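Local coordinates for protein rhizavidin (Rhizobium etli, PDB 3EW1) that binds biotin with high affinity as a dimeric, secreted member of the avidin family, at residues 97-103 and 115-121. Numbering follows the deposited sequence.
Sequences EIVTSWN and EQGQDTF
Ile98, Thr100 and Trp102 pair with Phe121, Asp119 and Gly117 through six backbone hydrogen bonds, two to each pair; Trp102 N to Gly117 O spans 2.9 Å. A seventh bond reaches Asp119 O from Thr100 OG1 (2.7 Å). With that hydroxyl turned between its own backbone N and carbonyl carbon (chi1 72°), Asp119 O accepts from both the amide and the hydroxyl of Thr100. The two strands form the last hairpin, in chain order, of the eight-stranded antiparallel avidin barrel. Asp119, a biotin-binding residue, faces the same side as Trp102 and Phe121. Asp119 OD1 receives a weak bond from Trp102 NE1 (3.1 Å) and a firmer one from Gln22, while OD2 is held by Trp85. Trp102 lays its indole across the neighbouring strand, with Gly117 CA 3.7 Å from the six-membered ring's centroid in a CH-pi contact over the face. A leucine in place of Trp102 would probably take away the ring face over Gly117 CA and remove the weak NE1 donor from Asp119 OD1. On the other side of the sheet, Asn103 and Gln116 run alongside each other, amide planes 23° apart, and Gln116 NE2 donates to an in-plane lone pair of Asn103 OD1 (3.2 Å). Both residues also pack against the second subunit.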
loop_
_atom_site.group_PDB
_atom_site.type_symbol
_atom_site.label_atom_id
_atom_site.label_comp_id
_atom_site.label_asym_id
_atom_site.label_seq_id
_atom_site.Cartn_x
_atom_site.Cartn_y
_atom_site.Cartn_z
ATOM N N GLU B 97 4.603 -15.626 9.705
ATOM C CA GLU B 97 3.537 -14.669 10.070
ATOM C C GLU B 97 3.951 -13.293 9.576
ATOM O O GLU B 97 5.150 -13.018 9.387
ATOM C CB GLU B 97 3.236 -14.650 11.587
ATOM C CG GLU B 97 4.412 -14.226 12.470
ATOM C CD GLU B 97 4.112 -14.226 13.993
ATOM O OE1 GLU B 97 5.031 -13.816 14.757
ATOM O OE2 GLU B 97 2.991 -14.633 14.430
ATOM N N ILE B 98 2.963 -12.439 9.314
ATOM C CA ILE B 98 3.286 -11.061 8.972
ATOM C C ILE B 98 2.753 -10.178 10.071
ATOM O O ILE B 98 1.563 -10.205 10.353
ATOM C CB ILE B 98 2.650 -10.669 7.620
ATOM C CG1 ILE B 98 3.099 -11.646 6.519
ATOM C CG2 ILE B 98 3.016 -9.227 7.215
ATOM C CD1 ILE B 98 2.374 -11.495 5.144
ATOM N N VAL B 99 3.636 -9.429 10.713
ATOM C CA VAL B 99 3.287 -8.552 11.818
ATOM C C VAL B 99 3.160 -7.146 11.256
ATOM O O VAL B 99 4.098 -6.625 10.620
ATOM C CB VAL B 99 4.374 -8.570 12.931
ATOM C CG1 VAL B 99 4.028 -7.562 14.037
ATOM C CG2 VAL B 99 4.520 -9.974 13.543
ATOM N N THR B 100 1.990 -6.540 11.467
ATOM C CA THR B 100 1.681 -5.242 10.840
ATOM C C THR B 100 1.052 -4.212 11.784
ATOM O O THR B 100 0.417 -4.577 12.781
ATOM C CB THR B 100 0.672 -5.389 9.657
ATOM O OG1 THR B 100 -0.633 -5.685 10.144
ATOM C CG2 THR B 100 1.095 -6.392 8.606
ATOM N N SER B 101 1.225 -2.929 11.446
ATOM C CA SER B 101 0.388 -1.794 11.952
ATOM C C SER B 101 -0.415 -1.341 10.803
ATOM O O SER B 101 0.073 -1.397 9.675
ATOM C CB SER B 101 1.273 -0.630 12.384
ATOM O OG SER B 101 2.034 -1.050 13.532
ATOM N N TRP B 102 -1.635 -0.875 11.090
ATOM C CA TRP B 102 -2.514 -0.343 10.034
ATOM C C TRP B 102 -3.100 0.978 10.441
ATOM O O TRP B 102 -3.236 1.313 11.633
ATOM C CB TRP B 102 -3.607 -1.340 9.634
ATOM C CG TRP B 102 -4.493 -1.902 10.747
ATOM C CD1 TRP B 102 -4.402 -3.141 11.351
ATOM C CD2 TRP B 102 -5.643 -1.255 11.340
ATOM N NE1 TRP B 102 -5.399 -3.279 12.294
ATOM C CE2 TRP B 102 -6.172 -2.144 12.308
ATOM C CE3 TRP B 102 -6.245 -0.007 11.175
ATOM C CZ2 TRP B 102 -7.281 -1.825 13.098
ATOM C CZ3 TRP B 102 -7.363 0.312 11.963
ATOM C CH2 TRP B 102 -7.866 -0.590 12.908
ATOM N N ASN B 103 -3.418 1.744 9.391
ATOM C CA ASN B 103 -4.226 2.945 9.468
ATOM C C ASN B 103 -5.474 2.741 8.623
ATOM O O ASN B 103 -5.411 2.139 7.571
ATOM C CB ASN B 103 -3.435 4.155 8.965
ATOM C CG ASN B 103 -2.358 4.590 9.958
ATOM O OD1 ASN B 103 -2.636 4.733 11.170
ATOM N ND2 ASN B 103 -1.157 4.874 9.458
ATOM N N GLU B 115 -8.110 5.948 11.949
ATOM C CA GLU B 115 -8.069 5.028 13.089
ATOM C C GLU B 115 -6.787 4.151 12.956
ATOM O O GLU B 115 -6.335 3.895 11.862
ATOM C CB GLU B 115 -9.334 4.171 13.082
ATOM C CG GLU B 115 -9.360 2.994 14.017
ATOM C CD GLU B 115 -9.996 3.308 15.359
ATOM O OE1 GLU B 115 -9.741 4.402 15.916
ATOM O OE2 GLU B 115 -10.750 2.442 15.861
ATOM N N GLN B 116 -6.203 3.713 14.066
ATOM C CA GLN B 116 -4.968 2.916 14.026
ATOM C C GLN B 116 -5.135 1.613 14.742
ATOM O O GLN B 116 -5.928 1.515 15.677
ATOM C CB GLN B 116 -3.834 3.662 14.708
ATOM C CG GLN B 116 -3.628 5.078 14.197
ATOM C CD GLN B 116 -2.338 5.668 14.701
ATOM O OE1 GLN B 116 -2.030 5.570 15.889
ATOM N NE2 GLN B 116 -1.563 6.263 13.804
ATOM N N GLY B 117 -4.362 0.617 14.316
ATOM C CA GLY B 117 -4.406 -0.705 14.947
ATOM C C GLY B 117 -3.255 -1.605 14.551
ATOM O O GLY B 117 -2.316 -1.184 13.897
ATOM N N GLN B 118 -3.346 -2.860 14.961
ATOM C CA GLN B 118 -2.352 -3.851 14.621
ATOM C C GLN B 118 -3.024 -5.133 14.196
ATOM O O GLN B 118 -4.026 -5.545 14.798
ATOM C CB GLN B 118 -1.483 -4.166 15.832
ATOM C CG GLN B 118 -0.509 -3.088 16.237
ATOM C CD GLN B 118 -0.533 -2.900 17.739
ATOM O OE1 GLN B 118 0.320 -3.418 18.471
ATOM N NE2 GLN B 118 -1.556 -2.193 18.219
ATOM N N ASP B 119 -2.449 -5.792 13.190
ATOM C CA ASP B 119 -2.915 -7.108 12.745
ATOM C C ASP B 119 -1.687 -7.980 12.582
ATOM O O ASP B 119 -0.665 -7.509 12.100
ATOM C CB ASP B 119 -3.550 -7.052 11.354
ATOM C CG ASP B 119 -4.971 -6.593 11.355
ATOM O OD1 ASP B 119 -5.585 -6.384 12.415
ATOM O OD2 ASP B 119 -5.494 -6.419 10.235
ATOM N N THR B 120 -1.814 -9.257 12.945
ATOM C CA THR B 120 -0.801 -10.258 12.642
ATOM C C THR B 120 -1.452 -11.376 11.850
ATOM O O THR B 120 -2.426 -11.980 12.320
ATOM C CB THR B 120 -0.164 -10.824 13.945
ATOM O OG1 THR B 120 0.524 -9.762 14.598
ATOM C CG2 THR B 120 0.842 -11.986 13.651
ATOM N N PHE B 121 -0.880 -11.664 10.678
ATOM C CA PHE B 121 -1.388 -12.648 9.738
ATOM C C PHE B 121 -0.581 -13.934 9.837
ATOM O O PHE B 121 0.628 -13.863 9.732
ATOM C CB PHE B 121 -1.259 -12.082 8.300
ATOM C CG PHE B 121 -2.166 -10.919 8.020
ATOM C CD1 PHE B 121 -1.778 -9.599 8.331
ATOM C CD2 PHE B 121 -3.423 -11.129 7.519
ATOM C CE1 PHE B 121 -2.633 -8.493 8.066
ATOM C CE2 PHE B 121 -4.279 -10.006 7.244
ATOM C CZ PHE B 121 -3.868 -8.730 7.568
HETATM O O HOH W 1 0.542 -6.764 14.626
HETATM O O HOH W 2 -6.760 -5.007 14.775
#